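PDB 6IMV: endo-beta-1,2-glucanase from Talaromyces funiculosus, which hydrolyses beta-1,2-glucans internally as a fungal endo-acting glycoside hydrolase, here held in complex with the disaccharide sophorose. Local coordinates for residues Y244-Y249 / Y275-L280; E252-W256 / L272-K276; I269-W273 / R467-E471. All coordinates share one frame; numbering follows the deposited sequence.

Contact 1: Y244-Y249 / Y275-L280; sequences YLNDPY and YKRPQL. With GLC (alpha-D-glucopyranose), chain D; NAG (2-acetamido-2-deoxy-beta-D-glucopyranose), chain H.
Gln279 reaches over the backbone of Asn246 and Asp247. Its CB rests 3.2 Å from Asn246 O and faces CB of Asp247. CG follows along the same carbonyl, and the bend at chi2 (67°) turns the amide back across the loop, so that the amide planes of Gln279 and Asn246 lie nearly parallel and stacked. At the tip NE2 donates to Asn246 O at 2.9 Å, a nearly straight bond (160°) close to the amide plane of Gln279 though tilted from that of the carbonyl. The same nitrogen gives a weak bond to Tyr275 O at 3.1 Å, while OE1 accepts at 2.6 Å from O6 of an N-acetylglucosamine of the protein's own glycan, which Lys297 also hydrogen-bonds. With alanine's methyl in its place, Asn246 O would probably lose its NE2 donor and the sugar O6 its bond to OE1, freeing the loop to shift against the helix end. On one side of Gln279, the edge of the Tyr275 ring is turned toward the face of Tyr244, an offset edge-to-face pair with planes at 80°, and Tyr275 OH comes within 3.4 Å of Tyr244 CD2. On the other, Pro248 CG meets Leu280 CD1 at 3.8 Å, and a water donates to both Tyr249 OH and Gln279 O. Lys276 passes along the loop, CG near Asn246 O, toward its salt-bridge partner Glu252. Asp247 OD1 accepts from the backbone N of Tyr249, closing an Asx turn, while OD2 takes a hydrogen bond from O6 of the bound glucose at 2.6 Å. Glu250 and His304 grip the same sugar, so this loop, braced on the C-terminal end of helix 266-276, forms part of a sugar-binding site probably occupied by one unit of sophorose.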
loop_
_atom_site.group_PDB
_atom_site.type_symbol
_atom_site.label_atom_id
_atom_site.label_comp_id
_atom_site.label_asym_id
_atom_site.label_seq_id
_atom_site.Cartn_x
_atom_site.Cartn_y
_atom_site.Cartn_z
ATOM N N TYR A 244 -6.625 18.677 3.981
ATOM C CA TYR A 244 -5.803 18.281 5.119
ATOM C C TYR A 244 -5.867 16.765 5.317
ATOM O O TYR A 244 -6.834 16.120 4.938
ATOM C CB TYR A 244 -6.253 19.013 6.386
ATOM C CG TYR A 244 -6.347 20.508 6.229
ATOM C CD1 TYR A 244 -5.201 21.274 6.079
ATOM C CD2 TYR A 244 -7.575 21.155 6.212
ATOM C CE1 TYR A 244 -5.271 22.649 5.919
ATOM C CE2 TYR A 244 -7.660 22.531 6.058
ATOM C CZ TYR A 244 -6.504 23.278 5.902
ATOM O OH TYR A 244 -6.570 24.631 5.747
ATOM N N LEU A 245 -4.799 16.223 5.907
ATOM C CA LEU A 245 -4.774 14.854 6.389
ATOM C C LEU A 245 -5.572 14.802 7.693
ATOM O O LEU A 245 -5.008 15.000 8.758
ATOM C CB LEU A 245 -3.318 14.427 6.603
ATOM C CG LEU A 245 -2.454 14.423 5.348
ATOM C CD1 LEU A 245 -1.098 13.807 5.626
ATOM C CD2 LEU A 245 -3.147 13.676 4.218
ATOM N N ASN A 246 -6.886 14.566 7.581
ATOM C CA ASN A 246 -7.790 14.699 8.726
ATOM C C ASN A 246 -8.734 13.495 8.848
ATOM O O ASN A 246 -9.775 13.588 9.528
ATOM C CB ASN A 246 -8.595 15.995 8.631
ATOM C CG ASN A 246 -9.573 16.005 7.477
ATOM O OD1 ASN A 246 -9.475 15.185 6.566
ATOM N ND2 ASN A 246 -10.540 16.908 7.527
ATOM N N ASP A 247 -8.365 12.356 8.249
ATOM C CA ASP A 247 -9.272 11.211 8.212
ATOM C C ASP A 247 -8.562 9.936 8.675
ATOM O O ASP A 247 -7.352 9.922 8.870
ATOM C CB ASP A 247 -9.901 11.112 6.824
ATOM C CG ASP A 247 -8.915 10.788 5.717
ATOM O OD1 ASP A 247 -8.000 9.974 5.956
ATOM O OD2 ASP A 247 -9.087 11.338 4.622
ATOM N N PRO A 248 -9.296 8.819 8.882
ATOM C CA PRO A 248 -8.688 7.581 9.371
ATOM C C PRO A 248 -8.002 6.686 8.318
ATOM O O PRO A 248 -7.638 5.533 8.628
ATOM C CB PRO A 248 -9.850 6.800 10.000
ATOM C CG PRO A 248 -11.124 7.547 9.623
ATOM C CD PRO A 248 -10.748 8.704 8.719
ATOM N N TYR A 249 -7.801 7.197 7.104
ATOM C CA TYR A 249 -7.229 6.395 6.008
ATOM C C TYR A 249 -5.697 6.558 6.060
ATOM O O TYR A 249 -5.148 6.731 7.136
ATOM C CB TYR A 249 -7.990 6.711 4.713
ATOM C CG TYR A 249 -9.472 6.864 4.961
ATOM C CD1 TYR A 249 -10.207 5.861 5.578
ATOM C CD2 TYR A 249 -10.123 8.050 4.675
ATOM C CE1 TYR A 249 -11.555 6.026 5.875
ATOM C CE2 TYR A 249 -11.463 8.238 4.974
ATOM C CZ TYR A 249 -12.186 7.222 5.573
ATOM O OH TYR A 249 -13.510 7.414 5.857
ATOM N N TYR A 275 -9.285 17.563 15.485
ATOM C CA TYR A 275 -9.600 17.984 14.140
ATOM C C TYR A 275 -9.942 16.767 13.267
ATOM O O TYR A 275 -10.685 16.885 12.300
ATOM C CB TYR A 275 -8.447 18.788 13.537
ATOM C CG TYR A 275 -8.818 19.439 12.235
ATOM C CD1 TYR A 275 -9.694 20.514 12.216
ATOM C CD2 TYR A 275 -8.350 18.958 11.026
ATOM C CE1 TYR A 275 -10.075 21.114 11.028
ATOM C CE2 TYR A 275 -8.708 19.553 9.830
ATOM C CZ TYR A 275 -9.572 20.635 9.833
ATOM O OH TYR A 275 -9.944 21.224 8.667
ATOM N N LYS A 276 -9.379 15.605 13.619
ATOM C CA LYS A 276 -9.586 14.353 12.897
ATOM C C LYS A 276 -10.943 13.726 13.239
ATOM O O LYS A 276 -11.486 12.990 12.429
ATOM C CB LYS A 276 -8.454 13.368 13.211
ATOM C CG LYS A 276 -7.245 13.466 12.288
ATOM C CD LYS A 276 -6.028 12.705 12.780
ATOM C CE LYS A 276 -6.282 11.219 12.937
ATOM N NZ LYS A 276 -6.752 10.594 11.681
ATOM N N ARG A 277 -11.475 14.026 14.431
ATOM C CA ARG A 277 -12.543 13.230 15.075
ATOM C C ARG A 277 -13.799 13.145 14.207
ATOM O O ARG A 277 -14.401 12.078 14.110
ATOM C CB ARG A 277 -12.875 13.800 16.460
ATOM C CG ARG A 277 -13.380 12.766 17.462
ATOM C CD ARG A 277 -13.177 13.185 18.915
ATOM N NE ARG A 277 -11.775 13.073 19.315
ATOM C CZ ARG A 277 -11.140 13.913 20.128
ATOM N NH1 ARG A 277 -11.727 15.032 20.510
ATOM N NH2 ARG A 277 -9.920 13.626 20.546
ATOM N N PRO A 278 -14.274 14.244 13.573
ATOM C CA PRO A 278 -15.488 14.174 12.761
ATOM C C PRO A 278 -15.393 13.255 11.528
ATOM O O PRO A 278 -16.418 12.944 10.935
ATOM C CB PRO A 278 -15.714 15.633 12.314
ATOM C CG PRO A 278 -14.932 16.470 13.317
ATOM C CD PRO A 278 -13.728 15.613 13.655
ATOM N N GLN A 279 -14.180 12.847 11.135
ATOM C CA GLN A 279 -13.996 11.988 9.952
ATOM C C GLN A 279 -13.974 10.504 10.358
ATOM O O GLN A 279 -13.924 9.635 9.482
ATOM C CB GLN A 279 -12.729 12.387 9.196
ATOM C CG GLN A 279 -12.874 13.666 8.378
ATOM C CD GLN A 279 -13.053 14.910 9.212
ATOM O OE1 GLN A 279 -14.068 15.588 9.124
ATOM N NE2 GLN A 279 -12.076 15.216 10.047
ATOM N N LEU A 280 -13.981 10.226 11.670
ATOM C CA LEU A 280 -14.065 8.864 12.211
ATOM C C LEU A 280 -15.527 8.570 12.564
ATOM O O LEU A 280 -16.036 9.094 13.546
ATOM C CB LEU A 280 -13.155 8.745 13.439
ATOM C CG LEU A 280 -13.012 7.342 14.035
ATOM C CD1 LEU A 280 -12.402 6.386 13.023
ATOM C CD2 LEU A 280 -12.193 7.369 15.317
HETATM C C1 GLC D . -6.808 11.230 -1.355
HETATM C C2 GLC D . -5.650 10.261 -1.279
HETATM C C3 GLC D . -6.145 8.845 -1.049
HETATM C C4 GLC D . -6.955 8.794 0.234
HETATM C C5 GLC D . -8.104 9.798 0.136
HETATM C C6 GLC D . -8.867 9.901 1.454
HETATM O O1 GLC D . -7.529 10.897 -2.561
HETATM O O2 GLC D . -4.958 10.309 -2.536
HETATM O O3 GLC D . -5.064 7.919 -0.954
HETATM O O4 GLC D . -7.415 7.456 0.465
HETATM O O5 GLC D . -7.609 11.103 -0.188
HETATM O O6 GLC D . -8.012 10.363 2.503
HETATM C C1 NAG H . -17.890 13.528 4.035
HETATM C C2 NAG H . -19.292 13.808 4.571
HETATM C C3 NAG H . -19.369 15.285 4.932
HETATM C C4 NAG H . -18.328 15.574 6.009
HETATM C C5 NAG H . -16.945 15.353 5.381
HETATM C C6 NAG H . -15.791 15.629 6.338
HETATM C C7 NAG H . -21.092 12.412 3.635
HETATM C C8 NAG H . -22.040 12.237 2.499
HETATM N N2 NAG H . -20.314 13.490 3.591
HETATM O O3 NAG H . -20.670 15.568 5.418
HETATM O O4 NAG H . -18.521 16.883 6.562
HETATM O O5 NAG H . -16.882 13.982 4.964
HETATM O O6 NAG H . -16.033 14.982 7.597
HETATM O O7 NAG H . -21.032 11.595 4.529
HETATM O O HOH W 1 -14.632 9.878 6.864
#

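Contact 2: E252-W256 / L272-K276; sequences ELFTW and LWEYK
Glu252 and Lys276 form a buried salt bridge, with NZ donating to OE2 over 2.8 Å. The lysine arrives on the anti lone pair of OE2, away from the other oxygen, and the two side chains cross at about a right angle. OE1 is taken up by Lys308 and Tyr314, so both carboxylate oxygens have partners, and the two lysines would be expected to stabilise its negative charge. Glu252 reaches across because its CG stands anti to the backbone N (chi1 -167°) and the chain continues extended. A water then links the helices a second time: it accepts from Lys276 NZ at 2.8 Å and lies 2.7 Å from Thr255 OG1. Next to these polar groups the methyl of Thr255 fills the middle, its CG2 3.8 Å from Lys276 CD and 4.1 Å from Leu272 CD1. The same methyl and Lys276 CD sit on one side of the Trp273 indole plane, near its rim. Trp273 in turn brings CZ2 over a face of Trp256, 3.4 Å from its CZ2; the six-membered rings meet obliquely, at 55°. The indole nitrogens are satisfied beyond the pair, Trp256 NE1 by Tyr314 and Trp273 NE1 by Gln259. Helices 252-261 and 266-276 follow each other through a short turn and run antiparallel here, at 159° with 11.8 Å between the segment axes: an alpha-helical hairpin, consistent with the (alpha/alpha)-barrel architecture known for this family.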
loop_
_atom_site.group_PDB
_atom_site.type_symbol
_atom_site.label_atom_id
_atom_site.label_comp_id
_atom_site.label_asym_id
_atom_site.label_seq_id
_atom_site.Cartn_x
_atom_site.Cartn_y
_atom_site.Cartn_z
ATOM N N GLU A 252 -3.238 8.875 8.109
ATOM C CA GLU A 252 -3.113 8.799 9.564
ATOM C C GLU A 252 -1.682 8.424 9.975
ATOM O O GLU A 252 -1.229 8.797 11.069
ATOM C CB GLU A 252 -4.132 7.827 10.151
ATOM C CG GLU A 252 -4.261 7.954 11.656
ATOM C CD GLU A 252 -5.485 7.237 12.185
ATOM O OE1 GLU A 252 -5.360 6.040 12.523
ATOM O OE2 GLU A 252 -6.567 7.862 12.203
ATOM N N LEU A 253 -0.970 7.703 9.111
ATOM C CA LEU A 253 0.431 7.343 9.380
ATOM C C LEU A 253 1.263 8.614 9.587
ATOM O O LEU A 253 2.105 8.670 10.492
ATOM C CB LEU A 253 0.981 6.492 8.231
ATOM C CG LEU A 253 0.421 5.072 8.133
ATOM C CD1 LEU A 253 1.107 4.311 7.011
ATOM C CD2 LEU A 253 0.568 4.330 9.455
ATOM N N PHE A 254 0.998 9.642 8.773
ATOM C CA PHE A 254 1.751 10.872 8.869
ATOM C C PHE A 254 1.401 11.619 10.159
ATOM O O PHE A 254 2.291 12.212 10.779
ATOM C CB PHE A 254 1.546 11.782 7.657
ATOM C CG PHE A 254 2.592 12.861 7.628
ATOM C CD1 PHE A 254 3.881 12.570 7.225
ATOM C CD2 PHE A 254 2.326 14.124 8.128
ATOM C CE1 PHE A 254 4.871 13.540 7.253
ATOM C CE2 PHE A 254 3.317 15.093 8.147
ATOM C CZ PHE A 254 4.581 14.798 7.713
ATOM N N THR A 255 0.125 11.593 10.557
ATOM C CA THR A 255 -0.300 12.165 11.835
ATOM C C THR A 255 0.598 11.652 12.971
ATOM O O THR A 255 1.086 12.446 13.776
ATOM C CB THR A 255 -1.763 11.850 12.160
ATOM O OG1 THR A 255 -2.572 12.284 11.069
ATOM C CG2 THR A 255 -2.241 12.521 13.428
ATOM N N TRP A 256 0.800 10.331 13.025
ATOM C CA TRP A 256 1.614 9.699 14.063
ATOM C C TRP A 256 3.060 10.197 14.003
ATOM O O TRP A 256 3.714 10.333 15.056
ATOM C CB TRP A 256 1.577 8.175 13.956
ATOM C CG TRP A 256 0.277 7.553 14.366
ATOM C CD1 TRP A 256 -0.560 6.822 13.576
ATOM C CD2 TRP A 256 -0.314 7.565 15.681
ATOM N NE1 TRP A 256 -1.631 6.384 14.306
ATOM C CE2 TRP A 256 -1.506 6.816 15.600
ATOM C CE3 TRP A 256 0.052 8.118 16.915
ATOM C CZ2 TRP A 256 -2.340 6.624 16.697
ATOM C CZ3 TRP A 256 -0.773 7.929 18.006
ATOM C CH2 TRP A 256 -1.950 7.188 17.894
ATOM N N LEU A 272 -4.572 17.670 16.816
ATOM C CA LEU A 272 -4.499 16.698 15.714
ATOM C C LEU A 272 -5.715 15.761 15.767
ATOM O O LEU A 272 -6.399 15.577 14.776
ATOM C CB LEU A 272 -3.205 15.876 15.809
ATOM C CG LEU A 272 -1.908 16.583 15.419
ATOM C CD1 LEU A 272 -0.723 15.641 15.606
ATOM C CD2 LEU A 272 -1.957 17.091 13.985
ATOM N N TRP A 273 -5.966 15.180 16.944
ATOM C CA TRP A 273 -6.995 14.153 17.090
ATOM C C TRP A 273 -8.391 14.782 17.119
ATOM O O TRP A 273 -9.339 14.208 16.587
ATOM C CB TRP A 273 -6.701 13.269 18.301
ATOM C CG TRP A 273 -5.472 12.455 18.047
ATOM C CD1 TRP A 273 -4.223 12.682 18.540
ATOM C CD2 TRP A 273 -5.363 11.311 17.181
ATOM N NE1 TRP A 273 -3.346 11.750 18.048
ATOM C CE2 TRP A 273 -4.013 10.894 17.217
ATOM C CE3 TRP A 273 -6.275 10.576 16.411
ATOM C CZ2 TRP A 273 -3.553 9.793 16.499
ATOM C CZ3 TRP A 273 -5.821 9.483 15.702
ATOM C CH2 TRP A 273 -4.474 9.102 15.743
ATOM N N GLU A 274 -8.489 15.991 17.672
ATOM C CA GLU A 274 -9.747 16.709 17.721
ATOM C C GLU A 274 -10.206 17.042 16.299
ATOM O O GLU A 274 -11.355 16.829 15.951
ATOM C CB GLU A 274 -9.595 17.981 18.548
ATOM C CG GLU A 274 -10.912 18.690 18.791
ATOM C CD GLU A 274 -10.793 19.905 19.694
ATOM O OE1 GLU A 274 -9.791 19.985 20.447
ATOM O OE2 GLU A 274 -11.695 20.767 19.634
ATOM N N TYR A 275 -9.285 17.563 15.485
ATOM C CA TYR A 275 -9.600 17.984 14.140
ATOM C C TYR A 275 -9.942 16.767 13.267
ATOM O O TYR A 275 -10.685 16.885 12.300
ATOM C CB TYR A 275 -8.447 18.788 13.537
ATOM C CG TYR A 275 -8.818 19.439 12.235
ATOM C CD1 TYR A 275 -9.694 20.514 12.216
ATOM C CD2 TYR A 275 -8.350 18.958 11.026
ATOM C CE1 TYR A 275 -10.075 21.114 11.028
ATOM C CE2 TYR A 275 -8.708 19.553 9.830
ATOM C CZ TYR A 275 -9.572 20.635 9.833
ATOM O OH TYR A 275 -9.944 21.224 8.667
ATOM N N LYS A 276 -9.379 15.605 13.619
ATOM C CA LYS A 276 -9.586 14.353 12.897
ATOM C C LYS A 276 -10.943 13.726 13.239
ATOM O O LYS A 276 -11.486 12.990 12.429
ATOM C CB LYS A 276 -8.454 13.368 13.211
ATOM C CG LYS A 276 -7.245 13.466 12.288
ATOM C CD LYS A 276 -6.028 12.705 12.780
ATOM C CE LYS A 276 -6.282 11.219 12.937
ATOM N NZ LYS A 276 -6.752 10.594 11.681
HETATM O O HOH W 2 -4.898 11.692 9.896
#

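Contact 3: I269-W273 / R467-E471; sequences IEALW and RIEAE
Arg467 lies flat on Trp273, the guanidinium and the indole only 7° from parallel and their centres 4.3 Å apart. The overlap is displaced toward the pyrrole end: Arg467 NE sits 3.5 Å from Trp273 CD1, and Arg467 CD stands almost straight above the five-membered ring, 3.5 Å from its centroid, in a CH-pi contact. Bends at chi2 and chi3 fold the arginine over the ring instead of letting it run past, and its CG covers the same face nearer the ring fusion. The cation thus has an aromatic surface beneath it and carboxylates around its rim. Glu270 comes at the edge, and NH1 donates to its OE2 at 3.2 Å; two further N-H bonds to this carboxylate are long and weak. Its plane is turned 53° from the guanidinium, so OE2 is met from above the carboxylate plane. Glu471, one helical turn on from Arg467, takes NH2 at 3.0 Å, almost exactly in the guanidinium plane. The two glutamates do not touch each other, and the arginine between them probably eases their mutual repulsion; Glu471 is shared with Arg277 as well. Near the benzene end of Trp273, Glu471 CG approaches CE3 and Ile468 CD1 reaches CH2 at 3.8 Å, both obliquely. A water donates to Trp273 O and Glu471 OE1, tying backbone to side chain across the interface. The segment axes stay 12.5 Å apart and cross at -37°, a spacing filled by the indole and the arginine. Helix 461-475, near the C-terminal end of the chain, thereby packs against helix 266-276 at the side where Arg467 and Ile468 also meet Trp256 of helix 252-261.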
loop_
_atom_site.group_PDB
_atom_site.type_symbol
_atom_site.label_atom_id
_atom_site.label_comp_id
_atom_site.label_asym_id
_atom_site.label_seq_id
_atom_site.Cartn_x
_atom_site.Cartn_y
_atom_site.Cartn_z
ATOM N N ILE A 269 -0.909 18.194 19.727
ATOM C CA ILE A 269 -1.201 16.757 19.632
ATOM C C ILE A 269 -2.704 16.539 19.857
ATOM O O ILE A 269 -3.356 15.830 19.087
ATOM C CB ILE A 269 -0.323 15.938 20.606
ATOM C CG1 ILE A 269 1.155 15.975 20.197
ATOM C CG2 ILE A 269 -0.827 14.505 20.729
ATOM C CD1 ILE A 269 2.112 15.490 21.267
ATOM N N GLU A 270 -3.263 17.176 20.890
ATOM C CA GLU A 270 -4.694 17.057 21.162
ATOM C C GLU A 270 -5.489 17.621 19.976
ATOM O O GLU A 270 -6.496 17.046 19.576
ATOM C CB GLU A 270 -5.072 17.755 22.471
ATOM C CG GLU A 270 -6.300 17.148 23.123
ATOM C CD GLU A 270 -6.008 15.854 23.867
ATOM O OE1 GLU A 270 -4.938 15.773 24.515
ATOM O OE2 GLU A 270 -6.842 14.927 23.805
ATOM N N ALA A 271 -5.009 18.727 19.395
ATOM C CA ALA A 271 -5.680 19.361 18.247
ATOM C C ALA A 271 -5.658 18.434 17.015
ATOM O O ALA A 271 -6.624 18.414 16.263
ATOM C CB ALA A 271 -5.061 20.711 17.947
ATOM N N LEU A 272 -4.572 17.670 16.816
ATOM C CA LEU A 272 -4.499 16.698 15.714
ATOM C C LEU A 272 -5.715 15.761 15.767
ATOM O O LEU A 272 -6.399 15.577 14.776
ATOM C CB LEU A 272 -3.205 15.876 15.809
ATOM C CG LEU A 272 -1.908 16.583 15.419
ATOM C CD1 LEU A 272 -0.723 15.641 15.606
ATOM C CD2 LEU A 272 -1.957 17.091 13.985
ATOM N N TRP A 273 -5.966 15.180 16.944
ATOM C CA TRP A 273 -6.995 14.153 17.090
ATOM C C TRP A 273 -8.391 14.782 17.119
ATOM O O TRP A 273 -9.339 14.208 16.587
ATOM C CB TRP A 273 -6.701 13.269 18.301
ATOM C CG TRP A 273 -5.472 12.455 18.047
ATOM C CD1 TRP A 273 -4.223 12.682 18.540
ATOM C CD2 TRP A 273 -5.363 11.311 17.181
ATOM N NE1 TRP A 273 -3.346 11.750 18.048
ATOM C CE2 TRP A 273 -4.013 10.894 17.217
ATOM C CE3 TRP A 273 -6.275 10.576 16.411
ATOM C CZ2 TRP A 273 -3.553 9.793 16.499
ATOM C CZ3 TRP A 273 -5.821 9.483 15.702
ATOM C CH2 TRP A 273 -4.474 9.102 15.743
ATOM N N ARG A 467 -4.006 6.299 22.906
ATOM C CA ARG A 467 -4.644 7.275 22.049
ATOM C C ARG A 467 -5.614 6.581 21.084
ATOM O O ARG A 467 -6.747 7.008 20.925
ATOM C CB ARG A 467 -3.579 8.064 21.278
ATOM C CG ARG A 467 -4.123 8.965 20.178
ATOM C CD ARG A 467 -5.165 9.966 20.650
ATOM N NE ARG A 467 -4.618 10.941 21.579
ATOM C CZ ARG A 467 -5.277 11.994 22.037
ATOM N NH1 ARG A 467 -4.650 12.895 22.777
ATOM N NH2 ARG A 467 -6.553 12.157 21.738
ATOM N N ILE A 468 -5.150 5.538 20.394
ATOM C CA ILE A 468 -5.919 5.025 19.253
ATOM C C ILE A 468 -7.081 4.166 19.785
ATOM O O ILE A 468 -8.163 4.190 19.224
ATOM C CB ILE A 468 -5.008 4.317 18.225
ATOM C CG1 ILE A 468 -5.626 4.318 16.822
ATOM C CG2 ILE A 468 -4.648 2.908 18.672
ATOM C CD1 ILE A 468 -6.059 5.683 16.312
ATOM N N GLU A 469 -6.885 3.495 20.932
ATOM C CA GLU A 469 -7.981 2.759 21.570
ATOM C C GLU A 469 -9.045 3.747 22.055
ATOM O O GLU A 469 -10.234 3.502 21.861
ATOM C CB GLU A 469 -7.489 1.876 22.713
ATOM C CG GLU A 469 -8.571 0.966 23.262
ATOM C CD GLU A 469 -8.054 -0.180 24.112
ATOM O OE1 GLU A 469 -7.205 0.082 24.992
ATOM O OE2 GLU A 469 -8.495 -1.337 23.887
ATOM N N ALA A 470 -8.614 4.885 22.619
ATOM C CA ALA A 470 -9.535 5.923 23.060
ATOM C C ALA A 470 -10.392 6.406 21.887
ATOM O O ALA A 470 -11.621 6.481 22.009
ATOM C CB ALA A 470 -8.791 7.068 23.716
ATOM N N GLU A 471 -9.744 6.736 20.756
ATOM C CA GLU A 471 -10.446 7.353 19.646
ATOM C C GLU A 471 -11.470 6.355 19.087
ATOM O O GLU A 471 -12.627 6.722 18.854
ATOM C CB GLU A 471 -9.471 7.852 18.573
ATOM C CG GLU A 471 -8.610 9.022 19.012
ATOM C CD GLU A 471 -9.352 10.299 19.393
ATOM O OE1 GLU A 471 -10.444 10.562 18.828
ATOM O OE2 GLU A 471 -8.851 11.023 20.269
HETATM O O HOH W 3 -9.915 11.472 16.073
#

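In the fold
Helix 266-276 is common to all three contacts. Along the chain come the loop 244-249, helix 252-261 and helix 266-276, joined locally by contacts 1 and 2, whereas contact 3 brings in helix 461-475 from nearly 200 residues later. The centres of contacts 1 and 2, and of 2 and 3, lie about 7 Å apart, those of 1 and 3 about 10 Å, so they make one continuous cluster. Lys276 serves contacts 1 and 2; Trp273 serves 2 and 3, with Thr255 and Arg467 on opposite sides of its indole plane. A salt bridge from Arg277 to Glu471 joins contacts 1 and 3. The loop that carries the glucose-binding Asp247 is thus packed against these three helices.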